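Local structure of nucleocapsid (Crimean-congo hemorrhagic fever virus, 4AKL) at residues A[94-99]-A[310-315]; A[103-108]-A[120-125]; A[115-120]-A[372-377]; A[129-134]-A[466-471]. The protein binds single- and double-stranded RNA, probably packages the viral genome, and probably also acts as a sequence-non-specific DNA endonuclease. All coordinates share one frame; numbering follows the deposited sequence.

Contact 1: A[94-99]-A[310-315]; sequences EWFEKN and SYYWLY
F96 packs into an aromatic cluster with Y312 and Y315 where helix 86-98 meets helix 306-316, a buried helix-helix contact in this largely helical nucleocapsid. The two short helical segments cross at -74°, with their axes 9.8 Å apart. The contact is apolar and is carried by F96. Its ring turns toward helix 306-316 because CG stands anti to the carbonyl carbon, chi1 -68°. The ring then meets one turn of that helix. Y312 CA sits over one face of the F96 ring, 4.0 Å from the centroid, as a CH-pi contact. The edge of the Y312 ring is also close, with F96 CE1 3.6 Å from Y312 CD1. These two rings meet obliquely. Y311 adds its CB, 3.9 Å from F96 CE2, while its hydroxyl bonds A83 O. The Y312 hydroxyl bonds D107, so that ring is held at its far end too. W133 and I103 also pack on F96. On the exposed side, the carboxylate of E97 comes near the edge of the Y315 ring, with E97 OE2 4.0 Å from Y315 CE1. The F96 and Y315 planes differ little in tilt, but the rings are displaced so far that they hardly stack. One face of the Y315 ring is covered instead by the methylene of F96: its CB lies 3.4 Å from the Y315 ring centroid and only 14° off the ring normal.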
# COMPACT_ATOMS: atom_id res chain seq x y z
N GLU A 94 0.07 -15.76 -13.49
CA GLU A 94 -0.46 -17.12 -13.17
C GLU A 94 -0.94 -17.20 -11.72
O GLU A 94 -1.94 -17.85 -11.43
CB GLU A 94 0.57 -18.21 -13.50
CG GLU A 94 0.10 -19.72 -13.38
CD GLU A 94 -1.15 -20.14 -14.26
OE1 GLU A 94 -1.66 -19.36 -15.11
OE2 GLU A 94 -1.62 -21.28 -14.07
N TRP A 95 -0.28 -16.49 -10.81
CA TRP A 95 -0.67 -16.57 -9.41
C TRP A 95 -2.21 -16.29 -9.20
O TRP A 95 -2.86 -17.00 -8.44
CB TRP A 95 0.18 -15.65 -8.57
CG TRP A 95 -0.05 -15.80 -7.07
CD1 TRP A 95 0.68 -16.57 -6.22
CD2 TRP A 95 -1.06 -15.16 -6.28
NE1 TRP A 95 0.17 -16.46 -4.93
CE2 TRP A 95 -0.89 -15.59 -4.94
CE3 TRP A 95 -2.11 -14.27 -6.57
CZ2 TRP A 95 -1.72 -15.17 -3.89
CZ3 TRP A 95 -2.95 -13.84 -5.50
CH2 TRP A 95 -2.74 -14.28 -4.20
N PHE A 96 -2.75 -15.28 -9.87
CA PHE A 96 -4.19 -14.95 -9.77
C PHE A 96 -5.10 -16.09 -10.24
O PHE A 96 -6.13 -16.34 -9.65
CB PHE A 96 -4.49 -13.60 -10.49
CG PHE A 96 -3.87 -12.46 -9.78
CD1 PHE A 96 -4.51 -11.91 -8.68
CD2 PHE A 96 -2.61 -11.98 -10.15
CE1 PHE A 96 -3.92 -10.86 -7.96
CE2 PHE A 96 -2.02 -10.94 -9.44
CZ PHE A 96 -2.67 -10.38 -8.35
N GLU A 97 -4.66 -16.78 -11.28
CA GLU A 97 -5.35 -17.95 -11.79
C GLU A 97 -5.37 -19.11 -10.78
O GLU A 97 -6.38 -19.80 -10.65
CB GLU A 97 -4.67 -18.42 -13.09
CG GLU A 97 -5.65 -18.83 -14.16
CD GLU A 97 -6.35 -17.64 -14.75
OE1 GLU A 97 -5.66 -16.85 -15.46
OE2 GLU A 97 -7.58 -17.49 -14.50
N LYS A 98 -4.25 -19.32 -10.09
CA LYS A 98 -4.14 -20.40 -9.06
C LYS A 98 -4.71 -20.03 -7.67
O LYS A 98 -4.88 -20.91 -6.83
CB LYS A 98 -2.67 -20.84 -8.86
CG LYS A 98 -2.06 -21.50 -10.08
CD LYS A 98 -0.50 -21.36 -10.13
CE LYS A 98 0.19 -22.13 -9.02
NZ LYS A 98 1.67 -22.24 -9.26
N ASN A 99 -4.98 -18.73 -7.42
CA ASN A 99 -5.38 -18.24 -6.06
C ASN A 99 -6.67 -17.45 -6.00
O ASN A 99 -6.94 -16.74 -5.01
CB ASN A 99 -4.26 -17.42 -5.45
CG ASN A 99 -3.12 -18.27 -5.00
OD1 ASN A 99 -3.20 -18.90 -3.93
ND2 ASN A 99 -2.07 -18.32 -5.80
N SER A 310 -0.55 -3.67 -9.23
CA SER A 310 -0.30 -3.57 -10.65
C SER A 310 -0.49 -4.90 -11.43
O SER A 310 -1.01 -4.88 -12.56
CB SER A 310 1.07 -2.92 -10.93
OG SER A 310 1.01 -1.50 -10.55
N TYR A 311 -0.09 -6.02 -10.82
CA TYR A 311 -0.25 -7.33 -11.43
C TYR A 311 -1.73 -7.77 -11.42
O TYR A 311 -2.21 -8.42 -12.38
CB TYR A 311 0.67 -8.37 -10.76
CG TYR A 311 1.96 -8.54 -11.52
CD1 TYR A 311 2.02 -9.35 -12.63
CD2 TYR A 311 3.11 -7.86 -11.16
CE1 TYR A 311 3.21 -9.50 -13.36
CE2 TYR A 311 4.29 -8.00 -11.87
CZ TYR A 311 4.33 -8.82 -12.97
OH TYR A 311 5.48 -8.92 -13.67
N TYR A 312 -2.45 -7.40 -10.36
CA TYR A 312 -3.86 -7.66 -10.30
C TYR A 312 -4.58 -6.99 -11.50
O TYR A 312 -5.48 -7.59 -12.11
CB TYR A 312 -4.43 -7.17 -8.99
CG TYR A 312 -5.90 -7.31 -8.90
CD1 TYR A 312 -6.50 -8.56 -8.94
CD2 TYR A 312 -6.72 -6.19 -8.79
CE1 TYR A 312 -7.89 -8.71 -8.87
CE2 TYR A 312 -8.15 -6.33 -8.72
CZ TYR A 312 -8.71 -7.57 -8.76
OH TYR A 312 -10.10 -7.72 -8.70
N TRP A 313 -4.17 -5.76 -11.84
CA TRP A 313 -4.83 -5.02 -12.92
C TRP A 313 -4.50 -5.65 -14.26
O TRP A 313 -5.38 -5.74 -15.11
CB TRP A 313 -4.51 -3.51 -12.88
CG TRP A 313 -5.07 -2.85 -11.62
CD1 TRP A 313 -6.29 -3.14 -11.00
CD2 TRP A 313 -4.45 -1.86 -10.83
NE1 TRP A 313 -6.45 -2.36 -9.89
CE2 TRP A 313 -5.34 -1.56 -9.76
CE3 TRP A 313 -3.24 -1.17 -10.92
CZ2 TRP A 313 -5.04 -0.62 -8.81
CZ3 TRP A 313 -2.95 -0.24 -9.97
CH2 TRP A 313 -3.84 0.03 -8.92
N LEU A 314 -3.26 -6.08 -14.43
CA LEU A 314 -2.92 -6.86 -15.60
C LEU A 314 -3.81 -8.10 -15.72
O LEU A 314 -4.41 -8.35 -16.77
CB LEU A 314 -1.51 -7.32 -15.56
CG LEU A 314 -0.36 -6.36 -15.64
CD1 LEU A 314 0.93 -7.22 -15.70
CD2 LEU A 314 -0.47 -5.40 -16.85
N TYR A 315 -3.93 -8.85 -14.63
CA TYR A 315 -4.79 -10.03 -14.61
C TYR A 315 -6.23 -9.65 -14.99
O TYR A 315 -6.78 -10.22 -15.93
CB TYR A 315 -4.66 -10.76 -13.27
CG TYR A 315 -5.78 -11.63 -12.96
CD1 TYR A 315 -5.87 -12.93 -13.51
CD2 TYR A 315 -6.77 -11.22 -12.11
CE1 TYR A 315 -6.97 -13.77 -13.18
CE2 TYR A 315 -7.86 -12.05 -11.80
CZ TYR A 315 -7.94 -13.31 -12.34
OH TYR A 315 -9.03 -14.11 -12.00

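Contact 2: A[103-108]-A[120-125]; sequences IKSWDE and IEQLFN
N125 OD1 takes the indole N-H of W106, with NE1 to OD1 at 2.7 Å. This bond is short but bent, with an N-H...O angle of 135°. The donor is tilted from the carbonyl plane of N125, and OD1 lies somewhat out of the indole plane. The two side chains cross at about a right angle, and the indole and amide planes are steeply inclined. With chi1 at -179° the N125 side chain extends away from its own N and carries the amide across to helix 104-107. The other end of that amide is also used: ND2 bonds T102 O, which fixes the rotation of the group. S105 OG packs against the same amide, 3.3 Å from N125 CG. A second bond lies one helical turn earlier. The extended chain of Q122 brings NE2 to S105 O at 2.8 Å, nearly straight at 165° and with the acceptor in the amide plane. Q122 OE1 turns back to K119 N, so both ends of this amide are held as well. The indole CD1 of W106 lies 3.6 Å from the backbone O of Q122. The indole also meets the rings of Y312, Y126 and H376. I103, at the N-cap position of the short helix, touches N125 OD1 through its CA at 3.6 Å. The arrangement is a local helix-to-helix packing: two side-chain amides of helix 120-136, i and i+3, bind the short helix 104-107, earlier in the chain and separated from it by helix 110-113.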
# COMPACT_ATOMS: atom_id res chain seq x y z
N ILE A 103 -8.76 -14.53 -2.83
CA ILE A 103 -8.97 -13.11 -2.99
C ILE A 103 -10.39 -12.73 -3.38
O ILE A 103 -10.67 -11.58 -3.64
CB ILE A 103 -7.99 -12.55 -4.00
CG1 ILE A 103 -8.35 -12.93 -5.45
CG2 ILE A 103 -6.56 -13.04 -3.64
CD1 ILE A 103 -7.63 -12.08 -6.49
N LYS A 104 -11.30 -13.71 -3.38
CA LYS A 104 -12.66 -13.51 -3.83
C LYS A 104 -13.41 -12.39 -3.05
O LYS A 104 -14.32 -11.77 -3.59
CB LYS A 104 -13.46 -14.86 -3.79
CG LYS A 104 -13.71 -15.43 -2.41
CD LYS A 104 -14.88 -16.49 -2.36
CE LYS A 104 -14.47 -17.91 -2.82
NZ LYS A 104 -15.14 -19.01 -1.98
N SER A 105 -13.01 -12.13 -1.80
CA SER A 105 -13.72 -11.15 -0.96
C SER A 105 -13.74 -9.73 -1.56
O SER A 105 -14.73 -9.00 -1.43
CB SER A 105 -13.21 -11.16 0.51
OG SER A 105 -11.88 -10.70 0.62
N TRP A 106 -12.64 -9.37 -2.24
CA TRP A 106 -12.54 -8.12 -2.98
C TRP A 106 -12.64 -8.29 -4.49
O TRP A 106 -13.27 -7.45 -5.16
CB TRP A 106 -11.24 -7.36 -2.60
CG TRP A 106 -9.95 -8.13 -2.49
CD1 TRP A 106 -9.53 -8.88 -1.43
CD2 TRP A 106 -8.92 -8.19 -3.45
NE1 TRP A 106 -8.31 -9.42 -1.67
CE2 TRP A 106 -7.90 -9.00 -2.91
CE3 TRP A 106 -8.75 -7.64 -4.71
CZ2 TRP A 106 -6.73 -9.28 -3.59
CZ3 TRP A 106 -7.59 -7.93 -5.40
CH2 TRP A 106 -6.59 -8.73 -4.83
N ASP A 107 -12.03 -9.34 -5.05
CA ASP A 107 -12.03 -9.56 -6.50
C ASP A 107 -13.44 -9.77 -7.09
O ASP A 107 -13.78 -9.16 -8.11
CB ASP A 107 -11.08 -10.74 -6.87
CG ASP A 107 -11.13 -11.13 -8.36
OD1 ASP A 107 -10.90 -10.26 -9.25
OD2 ASP A 107 -11.38 -12.37 -8.63
N GLU A 108 -14.25 -10.59 -6.46
CA GLU A 108 -15.63 -10.84 -6.92
C GLU A 108 -16.59 -9.67 -6.58
O GLU A 108 -17.75 -9.64 -7.03
CB GLU A 108 -16.15 -12.19 -6.37
CG GLU A 108 -15.55 -13.37 -7.11
CD GLU A 108 -16.17 -14.73 -6.70
OE1 GLU A 108 -17.04 -14.81 -5.79
OE2 GLU A 108 -15.76 -15.74 -7.33
N ILE A 120 -13.67 -3.88 6.23
CA ILE A 120 -12.32 -4.00 6.73
C ILE A 120 -11.72 -5.38 6.30
O ILE A 120 -10.55 -5.45 6.05
CB ILE A 120 -12.28 -3.76 8.27
CG1 ILE A 120 -10.85 -3.66 8.79
CG2 ILE A 120 -13.02 -4.87 9.00
CD1 ILE A 120 -10.08 -2.49 8.30
N GLU A 121 -12.55 -6.43 6.21
CA GLU A 121 -12.08 -7.78 5.90
C GLU A 121 -11.50 -7.79 4.47
O GLU A 121 -10.50 -8.43 4.23
CB GLU A 121 -13.20 -8.83 5.98
CG GLU A 121 -13.75 -9.24 7.35
CD GLU A 121 -14.79 -8.25 7.97
OE1 GLU A 121 -15.22 -7.27 7.29
OE2 GLU A 121 -15.15 -8.49 9.16
N GLN A 122 -12.14 -7.06 3.55
CA GLN A 122 -11.65 -6.89 2.17
C GLN A 122 -10.26 -6.23 2.16
O GLN A 122 -9.43 -6.62 1.35
CB GLN A 122 -12.63 -6.10 1.31
CG GLN A 122 -13.97 -6.82 1.10
CD GLN A 122 -14.99 -5.96 0.41
OE1 GLN A 122 -15.33 -4.92 0.92
NE2 GLN A 122 -15.47 -6.39 -0.75
N LEU A 123 -10.02 -5.28 3.07
CA LEU A 123 -8.68 -4.66 3.19
C LEU A 123 -7.68 -5.64 3.73
O LEU A 123 -6.58 -5.76 3.15
CB LEU A 123 -8.65 -3.41 4.10
CG LEU A 123 -9.39 -2.17 3.67
CD1 LEU A 123 -9.31 -1.04 4.68
CD2 LEU A 123 -8.83 -1.71 2.28
N PHE A 124 -8.04 -6.34 4.84
CA PHE A 124 -7.09 -7.30 5.43
C PHE A 124 -6.74 -8.41 4.49
O PHE A 124 -5.57 -8.75 4.37
CB PHE A 124 -7.62 -7.89 6.73
CG PHE A 124 -7.61 -6.94 7.89
CD1 PHE A 124 -6.76 -5.82 7.94
CD2 PHE A 124 -8.43 -7.18 8.96
CE1 PHE A 124 -6.77 -4.97 9.05
CE2 PHE A 124 -8.43 -6.32 10.06
CZ PHE A 124 -7.59 -5.22 10.09
N ASN A 125 -7.75 -8.96 3.79
CA ASN A 125 -7.54 -10.02 2.84
C ASN A 125 -6.59 -9.59 1.71
O ASN A 125 -5.73 -10.37 1.29
CB ASN A 125 -8.89 -10.49 2.27
CG ASN A 125 -8.76 -11.63 1.25
OD1 ASN A 125 -8.26 -11.45 0.14
ND2 ASN A 125 -9.24 -12.81 1.63

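Contact 3: A[115-120]-A[372-377]; sequences VEVPKI and RIYMHP
E116 O is linked to H376 N through one water. The carbonyl accepts from the water at 2.7 Å, and the same water accepts from H376 N at 3.0 Å. The two loops are thus tied indirectly, a carbonyl of one to an amide of the other. V117 comes next and makes the apolar touch: CG2 lies 3.8 Å from Y374 CB. The two side chains run side by side and point the same way. V117 CG2 stands anti to the carbonyl carbon, which places this methyl beside the tyrosine methylene. The Y374 side chain lies about 4 Å (nearest atoms) from a bound triethylene glycol, probably from the crystallisation liquor. P118 carries most of the remaining contact. Its CD sits 3.1 Å from Y374 O, a close approach of a ring methylene to a carbonyl. P118 CB meets the edge of the H376 imidazole, 3.7 Å from CD2 and near the ring plane. P118 CG lies 3.8 Å from H376 CB. Both imidazole nitrogens are held: NE2 bonds Q122 O, and ND1 accepts from A378 N. P118 O in turn bonds R298. K119 then takes the N-cap position and I120 opens helix 120-136. This is loop-on-loop packing without strand pairing: the linker between helices 110-113 and 120-136 lies against the 3-10 turn 372-374 and the residues that follow it.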
# COMPACT_ATOMS: atom_id res chain seq x y z
N VAL A 115 -17.44 1.75 -6.35
CA VAL A 115 -18.47 2.65 -5.85
C VAL A 115 -18.36 2.91 -4.34
O VAL A 115 -18.47 4.05 -3.92
CB VAL A 115 -19.88 2.07 -6.16
CG1 VAL A 115 -20.97 2.92 -5.59
CG2 VAL A 115 -20.08 1.89 -7.74
N GLU A 116 -18.15 1.85 -3.56
CA GLU A 116 -18.24 1.91 -2.09
C GLU A 116 -16.93 1.66 -1.37
O GLU A 116 -15.99 0.98 -1.88
CB GLU A 116 -19.22 0.88 -1.53
CG GLU A 116 -20.56 0.68 -2.25
CD GLU A 116 -21.64 1.71 -1.88
OE1 GLU A 116 -21.29 2.71 -1.18
OE2 GLU A 116 -22.83 1.51 -2.30
N VAL A 117 -16.90 2.20 -0.17
CA VAL A 117 -15.89 1.95 0.81
C VAL A 117 -15.80 0.44 1.05
O VAL A 117 -16.82 -0.24 1.11
CB VAL A 117 -16.25 2.69 2.13
CG1 VAL A 117 -15.31 2.23 3.27
CG2 VAL A 117 -16.21 4.23 1.92
N PRO A 118 -14.60 -0.09 1.16
CA PRO A 118 -14.50 -1.50 1.45
C PRO A 118 -14.82 -1.85 2.90
O PRO A 118 -14.67 -1.03 3.79
CB PRO A 118 -13.04 -1.81 1.16
CG PRO A 118 -12.33 -0.59 1.32
CD PRO A 118 -13.27 0.53 0.98
N LYS A 119 -15.27 -3.07 3.12
CA LYS A 119 -15.32 -3.65 4.47
C LYS A 119 -13.89 -3.89 4.93
O LYS A 119 -12.97 -4.11 4.11
CB LYS A 119 -16.09 -4.95 4.43
CG LYS A 119 -17.59 -4.72 4.12
CD LYS A 119 -18.26 -5.91 3.33
CE LYS A 119 -18.35 -5.57 1.81
NZ LYS A 119 -18.48 -6.77 0.87
N ILE A 120 -13.67 -3.88 6.23
CA ILE A 120 -12.32 -4.00 6.73
C ILE A 120 -11.72 -5.38 6.30
O ILE A 120 -10.55 -5.45 6.05
CB ILE A 120 -12.28 -3.76 8.27
CG1 ILE A 120 -10.85 -3.66 8.79
CG2 ILE A 120 -13.02 -4.87 9.00
CD1 ILE A 120 -10.08 -2.49 8.30
N ARG A 372 -11.83 9.67 -1.69
CA ARG A 372 -10.92 8.73 -2.30
C ARG A 372 -9.94 8.10 -1.40
O ARG A 372 -9.44 7.04 -1.70
CB ARG A 372 -10.11 9.42 -3.41
CG ARG A 372 -10.66 9.24 -4.79
CD ARG A 372 -12.11 9.44 -4.85
NE ARG A 372 -12.72 9.72 -6.17
CZ ARG A 372 -12.17 9.65 -7.42
NH1 ARG A 372 -10.90 9.32 -7.70
NH2 ARG A 372 -12.97 9.96 -8.44
N ILE A 373 -9.64 8.73 -0.29
CA ILE A 373 -8.74 8.16 0.67
C ILE A 373 -9.28 6.78 1.12
O ILE A 373 -8.51 5.87 1.54
CB ILE A 373 -8.52 9.16 1.84
CG1 ILE A 373 -7.26 8.83 2.66
CG2 ILE A 373 -9.77 9.20 2.77
CD1 ILE A 373 -5.87 8.82 1.90
N TYR A 374 -10.60 6.59 1.04
CA TYR A 374 -11.19 5.37 1.49
C TYR A 374 -11.20 4.22 0.49
O TYR A 374 -11.51 3.08 0.87
CB TYR A 374 -12.63 5.61 1.90
CG TYR A 374 -12.75 6.46 3.12
CD1 TYR A 374 -12.16 6.06 4.32
CD2 TYR A 374 -13.50 7.64 3.10
CE1 TYR A 374 -12.28 6.82 5.48
CE2 TYR A 374 -13.63 8.40 4.24
CZ TYR A 374 -13.01 7.97 5.43
OH TYR A 374 -13.13 8.72 6.56
N MET A 375 -10.90 4.51 -0.75
CA MET A 375 -10.94 3.51 -1.82
C MET A 375 -10.11 2.30 -1.49
O MET A 375 -9.03 2.43 -0.90
CB MET A 375 -10.41 4.13 -3.12
CG MET A 375 -10.63 3.28 -4.33
SD MET A 375 -10.13 4.15 -5.85
CE MET A 375 -11.48 5.24 -6.05
N HIS A 376 -10.59 1.14 -1.87
CA HIS A 376 -9.82 -0.13 -1.69
C HIS A 376 -8.60 -0.08 -2.57
O HIS A 376 -8.67 0.41 -3.72
CB HIS A 376 -10.69 -1.32 -2.01
CG HIS A 376 -10.08 -2.66 -1.68
ND1 HIS A 376 -9.13 -3.25 -2.46
CD2 HIS A 376 -10.32 -3.52 -0.66
CE1 HIS A 376 -8.80 -4.42 -1.94
NE2 HIS A 376 -9.52 -4.61 -0.85
N PRO A 377 -7.44 -0.62 -2.05
CA PRO A 377 -6.18 -0.50 -2.78
C PRO A 377 -6.02 -1.27 -4.06
O PRO A 377 -5.00 -1.09 -4.77
CB PRO A 377 -5.16 -1.04 -1.76
CG PRO A 377 -5.91 -1.91 -0.84
CD PRO A 377 -7.22 -1.17 -0.71
O HOH W 1 -13.43 0.86 -2.74

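Contact 4: A[129-134]-A[466-471]; sequences AALKWR and FQNAYN
R134 reaches from helix 120-136 to the loop 466-471, where it meets F466 and N468. CB points toward that loop, and chi1 of -71° sets CG anti to the carbonyl carbon. The chain then runs extended from CG to NE. R134 NE lies 3.7 Å from N468 CB and forms a salt bridge with D305. R134 CZ is 3.6 Å from N468 CB, which sits over the centre of one guanidinium face. At the tip, both terminal nitrogens bind one atom, F466 O. NH1 donates to it at 3.0 Å, tilted 19° from the carbonyl plane. NH2 donates to it at 3.1 Å from well above that plane. F466 O itself lies near the guanidinium plane, so NH1 and NH2 share a single carbonyl oxygen. The positive charge is probably balanced mainly by D305. That aspartate also accepts from N468 ND2, and so links the arginine to the asparagine beside it. L131, one turn earlier, packs its methyls on two asparagine amides: CD2 is 3.9 Å from N468 OD1, and CD1 is 3.7 Å from N471 ND2. N468 OD1 accepts from Y470 N at 2.8 Å. With OD1 on Y470 N and ND2 on D305, both ends of the N468 amide are held. The bond to Y470 N makes an Asx turn, and the site as a whole is a helix-borne arginine anchoring a C-terminal loop through its main chain.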
# COMPACT_ATOMS: atom_id res chain seq x y z
N ALA A 129 -3.07 -11.21 0.93
CA ALA A 129 -2.89 -11.72 -0.41
C ALA A 129 -1.60 -11.18 -1.08
O ALA A 129 -0.93 -11.91 -1.79
CB ALA A 129 -4.11 -11.45 -1.28
N ALA A 130 -1.28 -9.93 -0.84
CA ALA A 130 -0.09 -9.29 -1.40
C ALA A 130 1.19 -9.91 -0.85
O ALA A 130 2.14 -10.11 -1.58
CB ALA A 130 -0.10 -7.79 -1.13
N LEU A 131 1.21 -10.19 0.42
CA LEU A 131 2.36 -10.85 1.00
C LEU A 131 2.49 -12.30 0.46
O LEU A 131 3.58 -12.74 0.11
CB LEU A 131 2.31 -10.81 2.50
CG LEU A 131 2.41 -9.41 3.13
CD1 LEU A 131 1.93 -9.46 4.67
CD2 LEU A 131 3.83 -8.75 3.00
N LYS A 132 1.37 -13.00 0.38
CA LYS A 132 1.37 -14.35 -0.19
C LYS A 132 1.90 -14.39 -1.63
O LYS A 132 2.74 -15.23 -1.95
CB LYS A 132 -0.03 -14.96 -0.13
CG LYS A 132 -0.09 -16.46 -0.58
CD LYS A 132 -1.43 -17.11 -0.17
CE LYS A 132 -1.70 -18.44 -0.95
NZ LYS A 132 -0.53 -19.30 -0.94
N TRP A 133 1.39 -13.48 -2.48
CA TRP A 133 1.81 -13.37 -3.84
C TRP A 133 3.32 -13.20 -3.88
O TRP A 133 3.98 -13.93 -4.63
CB TRP A 133 1.10 -12.19 -4.48
CG TRP A 133 1.42 -11.87 -5.88
CD1 TRP A 133 0.77 -12.30 -7.01
CD2 TRP A 133 2.45 -11.01 -6.32
NE1 TRP A 133 1.35 -11.77 -8.14
CE2 TRP A 133 2.39 -10.96 -7.75
CE3 TRP A 133 3.43 -10.26 -5.66
CZ2 TRP A 133 3.27 -10.17 -8.52
CZ3 TRP A 133 4.32 -9.48 -6.44
CH2 TRP A 133 4.22 -9.46 -7.86
N ARG A 134 3.85 -12.25 -3.10
CA ARG A 134 5.29 -12.02 -3.05
C ARG A 134 6.09 -13.29 -2.64
O ARG A 134 7.05 -13.64 -3.30
CB ARG A 134 5.61 -10.88 -2.09
CG ARG A 134 5.20 -9.55 -2.59
CD ARG A 134 5.23 -8.51 -1.56
NE ARG A 134 5.08 -7.15 -2.19
CZ ARG A 134 6.06 -6.27 -2.42
NH1 ARG A 134 7.33 -6.52 -2.09
NH2 ARG A 134 5.76 -5.09 -2.96
N PHE A 466 9.21 -0.90 -4.88
CA PHE A 466 8.88 -2.31 -4.84
C PHE A 466 8.85 -2.94 -3.46
O PHE A 466 8.66 -4.13 -3.36
CB PHE A 466 9.81 -3.07 -5.78
CG PHE A 466 9.70 -2.57 -7.16
CD1 PHE A 466 8.65 -2.95 -7.95
CD2 PHE A 466 10.63 -1.67 -7.66
CE1 PHE A 466 8.50 -2.43 -9.29
CE2 PHE A 466 10.49 -1.17 -8.96
CZ PHE A 466 9.41 -1.56 -9.78
N GLN A 467 9.01 -2.13 -2.43
CA GLN A 467 8.84 -2.54 -1.05
C GLN A 467 7.40 -2.49 -0.63
O GLN A 467 6.69 -1.61 -1.04
CB GLN A 467 9.68 -1.66 -0.11
CG GLN A 467 11.11 -2.06 -0.08
CD GLN A 467 12.05 -0.98 0.39
OE1 GLN A 467 11.71 0.23 0.42
NE2 GLN A 467 13.26 -1.40 0.76
N ASN A 468 6.97 -3.44 0.17
CA ASN A 468 5.64 -3.46 0.80
C ASN A 468 5.89 -3.01 2.20
O ASN A 468 6.81 -3.55 2.88
CB ASN A 468 5.03 -4.85 0.70
CG ASN A 468 3.79 -5.06 1.63
OD1 ASN A 468 3.84 -4.85 2.86
ND2 ASN A 468 2.70 -5.53 1.04
N ALA A 469 5.10 -2.06 2.68
CA ALA A 469 5.33 -1.50 4.03
C ALA A 469 4.16 -1.74 4.98
O ALA A 469 4.06 -1.05 6.02
CB ALA A 469 5.68 0.01 3.94
N TYR A 470 3.31 -2.71 4.65
CA TYR A 470 2.15 -3.01 5.48
C TYR A 470 2.52 -3.31 6.94
O TYR A 470 1.86 -2.77 7.80
CB TYR A 470 1.28 -4.16 4.92
CG TYR A 470 0.08 -4.48 5.83
CD1 TYR A 470 -0.85 -3.49 6.10
CD2 TYR A 470 -0.13 -5.74 6.39
CE1 TYR A 470 -1.93 -3.73 6.91
CE2 TYR A 470 -1.25 -5.99 7.20
CZ TYR A 470 -2.14 -4.96 7.45
OH TYR A 470 -3.25 -5.10 8.23
N ASN A 471 3.57 -4.12 7.20
CA ASN A 471 4.00 -4.50 8.60
C ASN A 471 4.99 -3.56 9.29
O ASN A 471 5.63 -3.94 10.23
CB ASN A 471 4.59 -5.93 8.63
CG ASN A 471 3.58 -6.96 8.32
OD1 ASN A 471 2.50 -6.96 8.90
ND2 ASN A 471 3.90 -7.86 7.39

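How the contacts relate
Contacts 1, 3 and 4 are buried, while contact 2 is only partly so. Contacts 2 and 4 both use helix 120-136, and contact 3 holds the loop leading into it. Contact 1 is aromatic and apolar. Contact 2 relies on side-chain amides, contact 3 on proline packing and a bridging water, and contact 4 on a charged group binding a carbonyl. Neighbouring contacts also pack on each other. L123 of 120-125 lies against P377 of contact 3, and F124 lies against Y470 of contact 4. A129 of contact 4 touches I103 and W106 of contact 2. W133 of 129-134 packs on W95 and Y311 of contact 1. Contacts 3 and 4 do not touch.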